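Local coordinates for Ice-binding protein (Flavobacteriaceae bacterium, PDB 5UYT) that probably binds the surface of ice crystals and restrains their growth, acting as a bacterial antifreeze protein with right-handed beta-helical domains, at residues L218-Y224 and T272-D278; L279-Y283 and V402-S406; V209-A215 and Q329-V335; L289-L295 and H310-N315. One frame throughout, in Å; residues are numbered along the deposited sequence.

In the fold
Interactions 1 and 2 lie side by side on helix 270-288, their centres about 9 Å apart, and they touch where L218 packs on A282 and V221 on L403. Interactions 3 and 4 form a second touching pair, with centres about 15 Å apart, joined through P213 and L210. Between the pairs, the centres of interactions 1 and 3 are about 24 Å apart. Along the chain, 209-215 and 218-224 come first, then the helix, 289-295, 310-315, 329-335 and finally 402-406. Interactions 1 and 2 hold successive turns of the helix, and the chain after it enters the parallel strands at interaction 4. The chain before strand 224-228 is held first by loop 329-335 (interaction 3), then by the helix (interaction 1).

Interaction 1 (L218-Y224 and T272-D278); sequences LGTVVCY and TAQAALD
The Y224 ring meets helix 270-288 obliquely, with A275 CB 3.7 Å from its CE2 and the T272 methyl CG2 3.5 Å from its OH. Elsewhere round the ring, F227 makes an edge-to-face contact and H265 meets it with the planes about 30° apart; the hydroxyl is bonded to S271. The other flat group, the D278 carboxylate, turns OD2 to the T220 backbone N at 2.9 Å. This donor arrives on the anti side of OD2, 32° out of the carboxylate plane, and the bond is almost straight. T220 OG1 also comes close to OD2, while the weak bonds from Q274 NE2 hold the carboxylate from its own helix. The helix lies along the flank of a right-handed beta-helix, and 218-224, which includes the 3-10 turn 220-223, leads into the strand beginning at Y224. A275 suits the closest part of this approach: its small methyl touches both the tyrosine and V221, with CB 3.9 Å from V221 CG2. The aspartate's CG stands anti to its carbonyl carbon (chi1 -72°), directing OD2 toward the start of the turn. At G219 a side-chain carbon would run into D278 OD2, and the positive phi also suits glycine. At the end of the turn, C223 is tied by a disulfide to C422.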
loop_
_atom_site.group_PDB
_atom_site.type_symbol
_atom_site.label_atom_id
_atom_site.label_comp_id
_atom_site.label_asym_id
_atom_site.label_seq_id
_atom_site.Cartn_x
_atom_site.Cartn_y
_atom_site.Cartn_z
ATOM N N LEU A 218 5.904 -13.442 19.149
ATOM C CA LEU A 218 6.596 -14.637 18.629
ATOM C C LEU A 218 7.172 -15.554 19.730
ATOM O O LEU A 218 7.643 -16.658 19.417
ATOM C CB LEU A 218 7.691 -14.256 17.622
ATOM C CG LEU A 218 7.212 -13.503 16.372
ATOM C CD1 LEU A 218 8.422 -13.152 15.516
ATOM C CD2 LEU A 218 6.202 -14.323 15.575
ATOM N N GLY A 219 7.138 -15.135 21.006
ATOM C CA GLY A 219 7.850 -15.906 22.046
ATOM C C GLY A 219 9.281 -16.279 21.637
ATOM O O GLY A 219 10.029 -15.434 21.119
ATOM N N THR A 220 9.663 -17.541 21.859
ATOM C CA THR A 220 11.067 -17.944 21.667
ATOM C C THR A 220 11.419 -18.091 20.186
ATOM O O THR A 220 12.595 -18.069 19.822
ATOM C CB THR A 220 11.428 -19.250 22.411
ATOM O OG1 THR A 220 10.689 -20.337 21.815
ATOM C CG2 THR A 220 11.084 -19.174 23.905
ATOM N N VAL A 221 10.409 -18.189 19.324
ATOM C CA VAL A 221 10.686 -18.336 17.899
ATOM C C VAL A 221 11.275 -17.029 17.281
ATOM O O VAL A 221 11.852 -17.053 16.177
ATOM C CB VAL A 221 9.495 -19.013 17.144
ATOM C CG1 VAL A 221 8.599 -17.980 16.509
ATOM C CG2 VAL A 221 10.044 -19.932 16.046
ATOM N N VAL A 222 11.244 -15.916 18.051
ATOM C CA VAL A 222 11.976 -14.685 17.673
ATOM C C VAL A 222 13.500 -14.931 17.535
ATOM O O VAL A 222 14.192 -14.217 16.792
ATOM C CB VAL A 222 11.741 -13.496 18.661
ATOM C CG1 VAL A 222 12.572 -13.631 19.921
ATOM C CG2 VAL A 222 12.027 -12.161 17.974
ATOM N N CYS A 223 14.001 -15.967 18.213
ATOM C CA CYS A 223 15.422 -16.322 18.130
ATOM C C CYS A 223 15.769 -17.238 16.980
ATOM O O CYS A 223 16.950 -17.522 16.788
ATOM C CB CYS A 223 15.905 -16.962 19.450
ATOM S SG CYS A 223 15.860 -15.768 20.812
ATOM N N TYR A 224 14.765 -17.692 16.225
ATOM C CA TYR A 224 15.041 -18.547 15.066
ATOM C C TYR A 224 14.885 -17.760 13.777
ATOM O O TYR A 224 14.083 -16.831 13.707
ATOM C CB TYR A 224 14.076 -19.728 15.040
ATOM C CG TYR A 224 14.441 -20.871 15.950
ATOM C CD1 TYR A 224 15.048 -22.022 15.435
ATOM C CD2 TYR A 224 14.154 -20.825 17.315
ATOM C CE1 TYR A 224 15.380 -23.071 16.277
ATOM C CE2 TYR A 224 14.477 -21.872 18.163
ATOM C CZ TYR A 224 15.078 -22.999 17.622
ATOM O OH TYR A 224 15.380 -24.050 18.428
ATOM N N THR A 272 13.710 -26.432 20.261
ATOM C CA THR A 272 12.823 -26.618 19.103
ATOM C C THR A 272 11.382 -26.927 19.565
ATOM O O THR A 272 10.438 -26.531 18.898
ATOM C CB THR A 272 13.316 -27.698 18.106
ATOM O OG1 THR A 272 13.265 -28.991 18.717
ATOM C CG2 THR A 272 14.744 -27.384 17.612
ATOM N N ALA A 273 11.226 -27.638 20.695
ATOM C CA ALA A 273 9.891 -27.954 21.199
ATOM C C ALA A 273 9.152 -26.679 21.606
ATOM O O ALA A 273 7.962 -26.509 21.272
ATOM C CB ALA A 273 9.945 -28.977 22.356
ATOM N N GLN A 274 9.861 -25.773 22.281
ATOM C CA GLN A 274 9.272 -24.511 22.735
ATOM C C GLN A 274 8.995 -23.588 21.559
ATOM O O GLN A 274 7.948 -22.899 21.520
ATOM C CB GLN A 274 10.158 -23.808 23.779
ATOM C CG GLN A 274 9.544 -22.515 24.336
ATOM C CD GLN A 274 8.253 -22.749 25.116
ATOM O OE1 GLN A 274 8.136 -23.696 25.882
ATOM N NE2 GLN A 274 7.282 -21.869 24.930
ATOM N N ALA A 275 9.929 -23.572 20.601
ATOM C CA ALA A 275 9.722 -22.801 19.377
ATOM C C ALA A 275 8.474 -23.295 18.621
ATOM O O ALA A 275 7.726 -22.482 18.083
ATOM C CB ALA A 275 10.948 -22.836 18.485
ATOM N N ALA A 276 8.277 -24.606 18.546
ATOM C CA ALA A 276 7.106 -25.137 17.813
ATOM C C ALA A 276 5.785 -24.670 18.451
ATOM O O ALA A 276 4.832 -24.321 17.747
ATOM C CB ALA A 276 7.143 -26.672 17.753
ATOM N N LEU A 277 5.723 -24.683 19.778
ATOM C CA LEU A 277 4.512 -24.213 20.492
ATOM C C LEU A 277 4.268 -22.736 20.186
ATOM O O LEU A 277 3.149 -22.308 19.878
ATOM C CB LEU A 277 4.650 -24.441 22.009
ATOM C CG LEU A 277 4.647 -25.913 22.446
ATOM C CD1 LEU A 277 4.889 -26.056 23.958
ATOM C CD2 LEU A 277 3.314 -26.609 22.112
ATOM N N ASP A 278 5.337 -21.962 20.241
ATOM C CA ASP A 278 5.234 -20.527 20.050
ATOM C C ASP A 278 4.896 -20.173 18.601
ATOM O O ASP A 278 4.152 -19.228 18.359
ATOM C CB ASP A 278 6.509 -19.840 20.497
ATOM C CG ASP A 278 6.639 -19.835 21.999
ATOM O OD1 ASP A 278 5.624 -20.092 22.668
ATOM O OD2 ASP A 278 7.737 -19.571 22.507
#

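Interaction 2 (L279-Y283 and V402-S406); sequences LNNAY and VLSTS
N280 and T405 bring the two backbones nearest, with their CA atoms 6.3 Å apart, where helix 270-288 passes the end of strand 397-404. No hydrogen bond crosses this approach, so side-chain packing carries the contact. L279 reaches farthest in. With CG anti to the backbone N (chi1 180°), its two methyls meet consecutive residues of the strand end: CD1 presses on L403 CB at 3.5 Å, tighter than usual for two carbons, while CD2 lies 3.3 Å from the carbonyl O of S404. The two leucine side chains cross obliquely, and F227 and I384 pack on both of them. A branched aliphatic residue suits this place because it can fill two directions at once. The arrangement is that of a helix laid along one flank of a right-handed beta-helix, touching residues from successive parallel strands. An alanine in place of L279 would remove both methyls, and is likely to leave a gap against L403 and the S404 carbonyl. T405 turns its methyl to the helix: CG2 is 3.7 Å from N280 OD1, and L279 CG and Y283 CB approach the same methyl. The threonine thereby presents carbon to the helix while its hydroxyl is hydrogen-bonded to N386. S404 points away from the helix, and its OG accepts the backbone N of S406 at 3.2 Å, an ST turn that bends the chain as it leaves the strand.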
loop_
_atom_site.group_PDB
_atom_site.type_symbol
_atom_site.label_atom_id
_atom_site.label_comp_id
_atom_site.label_asym_id
_atom_site.label_seq_id
_atom_site.Cartn_x
_atom_site.Cartn_y
_atom_site.Cartn_z
ATOM N N LEU A 279 5.409 -20.966 17.663
ATOM C CA LEU A 279 5.056 -20.789 16.245
ATOM C C LEU A 279 3.560 -21.040 16.030
ATOM O O LEU A 279 2.899 -20.249 15.357
ATOM C CB LEU A 279 5.868 -21.724 15.347
ATOM C CG LEU A 279 5.589 -21.644 13.843
ATOM C CD1 LEU A 279 5.958 -20.256 13.325
ATOM C CD2 LEU A 279 6.461 -22.676 13.127
ATOM N N ASN A 280 3.016 -22.126 16.587
ATOM C CA ASN A 280 1.586 -22.372 16.456
ATOM C C ASN A 280 0.757 -21.246 17.055
ATOM O O ASN A 280 -0.266 -20.848 16.476
ATOM C CB ASN A 280 1.169 -23.697 17.128
ATOM C CG ASN A 280 1.716 -24.901 16.402
ATOM O OD1 ASN A 280 2.275 -24.775 15.312
ATOM N ND2 ASN A 280 1.597 -26.068 17.014
ATOM N N ASN A 281 1.186 -20.733 18.209
ATOM C CA ASN A 281 0.435 -19.637 18.845
ATOM C C ASN A 281 0.415 -18.390 17.942
ATOM O O ASN A 281 -0.648 -17.764 17.770
ATOM C CB ASN A 281 0.991 -19.258 20.211
ATOM C CG ASN A 281 0.839 -20.356 21.261
ATOM O OD1 ASN A 281 -0.084 -21.168 21.227
ATOM N ND2 ASN A 281 1.756 -20.350 22.235
ATOM N N ALA A 282 1.569 -18.051 17.366
ATOM C CA ALA A 282 1.681 -16.888 16.483
ATOM C C ALA A 282 0.821 -17.072 15.215
ATOM O O ALA A 282 0.142 -16.129 14.774
ATOM C CB ALA A 282 3.142 -16.622 16.114
ATOM N N TYR A 283 0.861 -18.266 14.623
ATOM C CA TYR A 283 0.068 -18.506 13.418
ATOM C C TYR A 283 -1.432 -18.305 13.699
ATOM O O TYR A 283 -2.126 -17.596 12.962
ATOM C CB TYR A 283 0.338 -19.907 12.840
ATOM C CG TYR A 283 -0.393 -20.170 11.541
ATOM C CD1 TYR A 283 0.200 -19.859 10.303
ATOM C CD2 TYR A 283 -1.647 -20.737 11.547
ATOM C CE1 TYR A 283 -0.483 -20.104 9.106
ATOM C CE2 TYR A 283 -2.351 -20.980 10.370
ATOM C CZ TYR A 283 -1.763 -20.662 9.157
ATOM O OH TYR A 283 -2.487 -20.944 8.018
ATOM N N VAL A 402 11.888 -17.373 8.144
ATOM C CA VAL A 402 10.947 -18.216 7.411
ATOM C C VAL A 402 10.664 -19.453 8.266
ATOM O O VAL A 402 11.591 -20.181 8.634
ATOM C CB VAL A 402 11.562 -18.649 6.084
ATOM C CG1 VAL A 402 10.606 -19.613 5.405
ATOM C CG2 VAL A 402 11.812 -17.415 5.185
ATOM N N LEU A 403 9.391 -19.641 8.616
ATOM C CA LEU A 403 8.968 -20.603 9.607
ATOM C C LEU A 403 7.836 -21.407 8.970
ATOM O O LEU A 403 7.115 -20.866 8.150
ATOM C CB LEU A 403 8.422 -19.893 10.875
ATOM C CG LEU A 403 9.280 -18.689 11.337
ATOM C CD1 LEU A 403 8.550 -17.969 12.440
ATOM C CD2 LEU A 403 10.589 -19.210 11.913
ATOM N N SER A 404 7.705 -22.682 9.313
ATOM C CA SER A 404 6.512 -23.429 8.915
ATOM C C SER A 404 6.081 -24.269 10.077
ATOM O O SER A 404 6.917 -24.927 10.728
ATOM C CB SER A 404 6.727 -24.371 7.713
ATOM O OG SER A 404 5.476 -25.041 7.445
ATOM N N THR A 405 4.779 -24.283 10.310
ATOM C CA THR A 405 4.220 -25.110 11.371
ATOM C C THR A 405 4.405 -26.576 11.056
ATOM O O THR A 405 4.495 -27.434 11.968
ATOM C CB THR A 405 2.723 -24.855 11.537
ATOM O OG1 THR A 405 2.055 -25.226 10.324
ATOM C CG2 THR A 405 2.464 -23.421 11.887
ATOM N N SER A 406 4.379 -26.887 9.771
ATOM C CA SER A 406 4.440 -28.259 9.326
ATOM C C SER A 406 4.874 -28.313 7.874
ATOM O O SER A 406 4.278 -27.703 6.998
ATOM C CB SER A 406 3.102 -28.965 9.501
ATOM O OG SER A 406 3.301 -30.311 9.184
#

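Interaction 3 (V209-A215 and Q329-V335); sequences VLTGPVA and QGNENAV
V335 packs against P213 and A215, its CB 3.3 Å from the P213 carbonyl O. With CG1 anti to the backbone N (chi1 168°), one methyl goes to each neighbour: CG1 to P213 CG, and CG2 to A215 CB at 4.0 Å. The valine's backbone N donates to T211 O at 3.0 Å, while its carbonyl O has no hydrogen-bond partner in the model, though the CA-H of G212 points at it. A side chain on G212 would strike that oxygen, and its phi is positive, so glycine fits well. N331 opens the type I turn 331-334. Its ND2 gives a fairly straight bond of 3.1 Å to L210 O, which lies in the amide plane, and its OD1 weakly accepts N333 N within the turn. A leucine here would probably leave the L210 carbonyl without this donor and N333 N without its weak side-chain acceptor. Farther along, L210 CD1 touches Q329 NE2 at 3.4 Å, and a water accepts from L210 N and, weakly, from Q329 NE2. The two loops meet on the surface of the beta-helix: 329-335 leads from strand 323-327 into strand 336-340, and V214 O is hydrogen-bonded to Y285 of helix 270-288.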
loop_
_atom_site.group_PDB
_atom_site.type_symbol
_atom_site.label_atom_id
_atom_site.label_comp_id
_atom_site.label_asym_id
_atom_site.label_seq_id
_atom_site.Cartn_x
_atom_site.Cartn_y
_atom_site.Cartn_z
ATOM N N VAL A 209 -3.456 8.560 11.925
ATOM C CA VAL A 209 -2.169 7.897 11.694
ATOM C C VAL A 209 -2.386 6.395 11.706
ATOM O O VAL A 209 -2.917 5.862 12.695
ATOM C CB VAL A 209 -1.127 8.241 12.784
ATOM C CG1 VAL A 209 0.206 7.521 12.532
ATOM C CG2 VAL A 209 -0.906 9.734 12.849
ATOM N N LEU A 210 -1.986 5.712 10.633
ATOM C CA LEU A 210 -2.160 4.255 10.562
ATOM C C LEU A 210 -1.117 3.550 11.418
ATOM O O LEU A 210 0.095 3.870 11.339
ATOM C CB LEU A 210 -2.086 3.761 9.105
ATOM C CG LEU A 210 -3.177 4.255 8.144
ATOM C CD1 LEU A 210 -2.911 3.775 6.701
ATOM C CD2 LEU A 210 -4.558 3.829 8.611
ATOM N N THR A 211 -1.586 2.585 12.214
ATOM C CA THR A 211 -0.737 1.784 13.088
ATOM C C THR A 211 -0.610 0.360 12.606
ATOM O O THR A 211 0.373 -0.312 12.923
ATOM C CB THR A 211 -1.280 1.734 14.534
ATOM O OG1 THR A 211 -2.608 1.174 14.536
ATOM C CG2 THR A 211 -1.340 3.106 15.123
ATOM N N GLY A 212 -1.611 -0.106 11.855
ATOM C CA GLY A 212 -1.725 -1.534 11.589
ATOM C C GLY A 212 -2.203 -2.252 12.862
ATOM O O GLY A 212 -2.477 -1.609 13.899
ATOM N N PRO A 213 -2.323 -3.583 12.790
ATOM C CA PRO A 213 -2.767 -4.374 13.953
ATOM C C PRO A 213 -1.667 -4.514 15.003
ATOM O O PRO A 213 -0.516 -4.136 14.760
ATOM C CB PRO A 213 -3.073 -5.738 13.327
ATOM C CG PRO A 213 -2.071 -5.851 12.207
ATOM C CD PRO A 213 -2.013 -4.444 11.633
ATOM N N VAL A 214 -2.033 -5.024 16.189
ATOM C CA VAL A 214 -1.021 -5.418 17.185
ATOM C C VAL A 214 -0.252 -6.622 16.665
ATOM O O VAL A 214 -0.862 -7.596 16.220
ATOM C CB VAL A 214 -1.685 -5.749 18.540
ATOM C CG1 VAL A 214 -0.667 -6.297 19.538
ATOM C CG2 VAL A 214 -2.356 -4.514 19.094
ATOM N N ALA A 215 1.080 -6.513 16.670
ATOM C CA ALA A 215 2.007 -7.565 16.216
ATOM C C ALA A 215 1.834 -8.832 17.052
ATOM O O ALA A 215 1.509 -8.729 18.249
ATOM C CB ALA A 215 3.458 -7.086 16.306
ATOM N N GLN A 329 4.386 5.346 6.211
ATOM C CA GLN A 329 3.929 6.742 6.267
ATOM C C GLN A 329 4.510 7.533 7.454
ATOM O O GLN A 329 3.846 8.426 8.037
ATOM C CB GLN A 329 2.388 6.817 6.211
ATOM C CG GLN A 329 1.790 6.005 5.053
ATOM C CD GLN A 329 0.269 6.190 4.849
ATOM O OE1 GLN A 329 -0.189 6.365 3.718
ATOM N NE2 GLN A 329 -0.504 6.101 5.910
ATOM N N GLY A 330 5.767 7.257 7.777
ATOM C CA GLY A 330 6.489 8.001 8.816
ATOM C C GLY A 330 6.401 7.405 10.220
ATOM O O GLY A 330 7.017 7.924 11.149
ATOM N N ASN A 331 5.615 6.340 10.378
ATOM C CA ASN A 331 5.395 5.720 11.708
ATOM C C ASN A 331 6.233 4.450 11.817
ATOM O O ASN A 331 5.820 3.394 11.320
ATOM C CB ASN A 331 3.916 5.380 11.907
ATOM C CG ASN A 331 3.659 4.624 13.218
ATOM O OD1 ASN A 331 4.535 4.507 14.080
ATOM N ND2 ASN A 331 2.459 4.112 13.364
ATOM N N GLU A 332 7.385 4.540 12.486
ATOM C CA GLU A 332 8.349 3.414 12.480
ATOM C C GLU A 332 7.793 2.187 13.193
ATOM O O GLU A 332 8.203 1.049 12.904
ATOM C CB GLU A 332 9.700 3.819 13.062
ATOM C CG GLU A 332 9.695 4.081 14.553
ATOM C CD GLU A 332 11.098 4.230 15.142
ATOM O OE1 GLU A 332 11.187 4.807 16.240
ATOM O OE2 GLU A 332 12.093 3.746 14.535
ATOM N N ASN A 333 6.822 2.420 14.084
ATOM C CA ASN A 333 6.154 1.314 14.813
ATOM C C ASN A 333 4.994 0.661 14.075
ATOM O O ASN A 333 4.368 -0.276 14.604
ATOM C CB ASN A 333 5.738 1.756 16.214
ATOM C CG ASN A 333 6.905 2.318 17.009
ATOM O OD1 ASN A 333 6.840 3.436 17.486
ATOM N ND2 ASN A 333 7.983 1.565 17.105
ATOM N N ALA A 334 4.742 1.101 12.839
ATOM C CA ALA A 334 3.644 0.543 12.046
ATOM C C ALA A 334 3.856 -0.958 11.786
ATOM O O ALA A 334 4.962 -1.393 11.483
ATOM C CB ALA A 334 3.536 1.273 10.712
ATOM N N VAL A 335 2.767 -1.726 11.833
ATOM C CA VAL A 335 2.801 -3.180 11.622
ATOM C C VAL A 335 2.005 -3.488 10.330
ATOM O O VAL A 335 0.958 -2.857 10.049
ATOM C CB VAL A 335 2.109 -3.908 12.798
ATOM C CG1 VAL A 335 1.853 -5.395 12.484
ATOM C CG2 VAL A 335 2.927 -3.758 14.074
HETATM O O HOH W 1 -0.586 7.036 8.629
#

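Interaction 4 (L289-L295 and H310-N315); sequences LPTDIEL and HTYLLN
With CG1 anti to its carbonyl carbon (chi1 -69°), I293 carries CD1 out over one face of the H310 ring, 3.7 Å from its centroid and 7° off the normal, a clear CH-pi contact. The same isoleucine lies alongside Y312, its CB 3.7 Å from Y312 CD1. L295 continues the apolar row, packing on Y312 and placing CB 3.6 Å from L314 CD2. The branched chains suit the interior and the tyrosine bridges it to polar surroundings: its OH accepts from H310 ND1 and is also hydrogen-bonded to D47 and T308. Strands 293-294 and 311-314 are parallel neighbours in the right-handed beta-helix, I293 pairing with Y312 and E294 with L313. L313 N donates to I293 O, and L313 O accepts L295 N at 2.8 Å. Before the strand, D292 turns back, and its OD2 accepts T311 N at 2.8 Å in an almost straight bond on the anti side; D292 N in turn donates to T311 O. On the outer side T291 CG2 touches L313 CB, while T291 OG1 is bonded to K339. At the polar edge one water links E294 OE2, L295 O and N315 N, and another joins P290 O to T311 OG1.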
loop_
_atom_site.group_PDB
_atom_site.type_symbol
_atom_site.label_atom_id
_atom_site.label_comp_id
_atom_site.label_asym_id
_atom_site.label_seq_id
_atom_site.Cartn_x
_atom_site.Cartn_y
_atom_site.Cartn_z
ATOM N N LEU A 289 -6.708 -12.328 13.183
ATOM C CA LEU A 289 -6.802 -10.866 13.006
ATOM C C LEU A 289 -7.837 -10.550 11.937
ATOM O O LEU A 289 -7.802 -11.127 10.860
ATOM C CB LEU A 289 -5.454 -10.240 12.545
ATOM C CG LEU A 289 -4.383 -10.106 13.634
ATOM C CD1 LEU A 289 -3.007 -9.773 13.037
ATOM C CD2 LEU A 289 -4.813 -9.091 14.718
ATOM N N PRO A 290 -8.738 -9.601 12.223
ATOM C CA PRO A 290 -9.736 -9.140 11.224
ATOM C C PRO A 290 -9.093 -8.519 9.995
ATOM O O PRO A 290 -8.106 -7.779 10.116
ATOM C CB PRO A 290 -10.560 -8.086 11.991
ATOM C CG PRO A 290 -10.177 -8.248 13.423
ATOM C CD PRO A 290 -8.816 -8.854 13.484
ATOM N N THR A 291 -9.630 -8.833 8.815
ATOM C CA THR A 291 -9.105 -8.277 7.558
ATOM C C THR A 291 -9.542 -6.816 7.433
ATOM O O THR A 291 -10.725 -6.516 7.630
ATOM C CB THR A 291 -9.695 -9.052 6.365
ATOM O OG1 THR A 291 -9.178 -10.381 6.406
ATOM C CG2 THR A 291 -9.320 -8.411 5.017
ATOM N N ASP A 292 -8.597 -5.920 7.156
ATOM C CA ASP A 292 -8.943 -4.521 6.835
ATOM C C ASP A 292 -9.244 -4.368 5.347
ATOM O O ASP A 292 -10.205 -3.709 4.953
ATOM C CB ASP A 292 -7.751 -3.609 7.160
ATOM C CG ASP A 292 -7.474 -3.538 8.625
ATOM O OD1 ASP A 292 -8.446 -3.468 9.408
ATOM O OD2 ASP A 292 -6.298 -3.550 9.014
ATOM N N ILE A 293 -8.384 -4.948 4.517
ATOM C CA ILE A 293 -8.436 -4.714 3.055
ATOM C C ILE A 293 -8.149 -6.033 2.385
ATOM O O ILE A 293 -7.140 -6.683 2.705
ATOM C CB ILE A 293 -7.390 -3.673 2.570
ATOM C CG1 ILE A 293 -7.735 -2.250 3.078
ATOM C CG2 ILE A 293 -7.235 -3.698 1.026
ATOM C CD1 ILE A 293 -6.576 -1.266 2.908
ATOM N N GLU A 294 -9.030 -6.441 1.470
ATOM C CA GLU A 294 -8.734 -7.642 0.674
ATOM C C GLU A 294 -8.132 -7.237 -0.666
ATOM O O GLU A 294 -8.708 -6.399 -1.393
ATOM C CB GLU A 294 -9.965 -8.534 0.439
ATOM C CG GLU A 294 -9.630 -9.780 -0.411
ATOM C CD GLU A 294 -10.824 -10.691 -0.684
ATOM O OE1 GLU A 294 -11.936 -10.423 -0.157
ATOM O OE2 GLU A 294 -10.661 -11.669 -1.451
ATOM N N LEU A 295 -6.999 -7.835 -0.982
ATOM C CA LEU A 295 -6.321 -7.613 -2.268
ATOM C C LEU A 295 -6.896 -8.656 -3.192
ATOM O O LEU A 295 -6.660 -9.862 -3.022
ATOM C CB LEU A 295 -4.771 -7.720 -2.129
ATOM C CG LEU A 295 -4.130 -6.736 -1.135
ATOM C CD1 LEU A 295 -2.657 -6.980 -0.920
ATOM C CD2 LEU A 295 -4.345 -5.269 -1.550
ATOM N N HIS A 310 -1.828 -2.155 7.758
ATOM C CA HIS A 310 -3.152 -2.797 7.776
ATOM C C HIS A 310 -2.928 -4.307 7.916
ATOM O O HIS A 310 -1.815 -4.796 7.718
ATOM C CB HIS A 310 -3.893 -2.614 6.434
ATOM C CG HIS A 310 -4.405 -1.224 6.179
ATOM N ND1 HIS A 310 -3.801 -0.376 5.274
ATOM C CD2 HIS A 310 -5.467 -0.548 6.680
ATOM C CE1 HIS A 310 -4.469 0.766 5.224
ATOM N NE2 HIS A 310 -5.478 0.696 6.080
ATOM N N THR A 311 -4.024 -5.021 8.153
ATOM C CA THR A 311 -4.078 -6.440 7.924
ATOM C C THR A 311 -4.711 -6.667 6.538
ATOM O O THR A 311 -5.873 -6.296 6.319
ATOM C CB THR A 311 -4.941 -7.115 8.985
ATOM O OG1 THR A 311 -4.374 -6.894 10.287
ATOM C CG2 THR A 311 -5.012 -8.630 8.715
ATOM N N TYR A 312 -3.972 -7.316 5.639
ATOM C CA TYR A 312 -4.465 -7.581 4.273
ATOM C C TYR A 312 -4.824 -9.037 4.142
ATOM O O TYR A 312 -4.215 -9.887 4.805
ATOM C CB TYR A 312 -3.354 -7.287 3.263
ATOM C CG TYR A 312 -3.066 -5.814 3.164
ATOM C CD1 TYR A 312 -3.886 -4.984 2.385
ATOM C CD2 TYR A 312 -2.013 -5.228 3.889
ATOM C CE1 TYR A 312 -3.646 -3.612 2.297
ATOM C CE2 TYR A 312 -1.768 -3.855 3.806
ATOM C CZ TYR A 312 -2.587 -3.058 3.006
ATOM O OH TYR A 312 -2.399 -1.686 2.902
ATOM N N LEU A 313 -5.777 -9.326 3.261
ATOM C CA LEU A 313 -6.092 -10.710 2.869
ATOM C C LEU A 313 -5.850 -10.889 1.364
ATOM O O LEU A 313 -6.365 -10.119 0.532
ATOM C CB LEU A 313 -7.564 -11.061 3.176
ATOM C CG LEU A 313 -8.019 -12.438 2.661
ATOM C CD1 LEU A 313 -7.302 -13.610 3.337
ATOM C CD2 LEU A 313 -9.538 -12.552 2.797
ATOM N N LEU A 314 -5.042 -11.885 1.023
ATOM C CA LEU A 314 -4.990 -12.393 -0.345
ATOM C C LEU A 314 -5.685 -13.760 -0.290
ATOM O O LEU A 314 -5.120 -14.702 0.269
ATOM C CB LEU A 314 -3.530 -12.521 -0.799
ATOM C CG LEU A 314 -2.840 -11.164 -1.042
ATOM C CD1 LEU A 314 -1.389 -11.273 -0.619
ATOM C CD2 LEU A 314 -2.915 -10.781 -2.518
ATOM N N ASN A 315 -6.893 -13.867 -0.861
ATOM C CA ASN A 315 -7.754 -15.036 -0.595
ATOM C C ASN A 315 -7.542 -16.244 -1.552
ATOM O O ASN A 315 -8.492 -16.996 -1.827
ATOM C CB ASN A 315 -9.236 -14.635 -0.534
ATOM C CG ASN A 315 -10.076 -15.661 0.237
ATOM O OD1 ASN A 315 -9.591 -16.275 1.201
ATOM N ND2 ASN A 315 -11.307 -15.873 -0.194
HETATM O O HOH W 2 -6.604 -6.373 11.831
HETATM O O HOH W 3 -8.255 -12.058 -2.520
#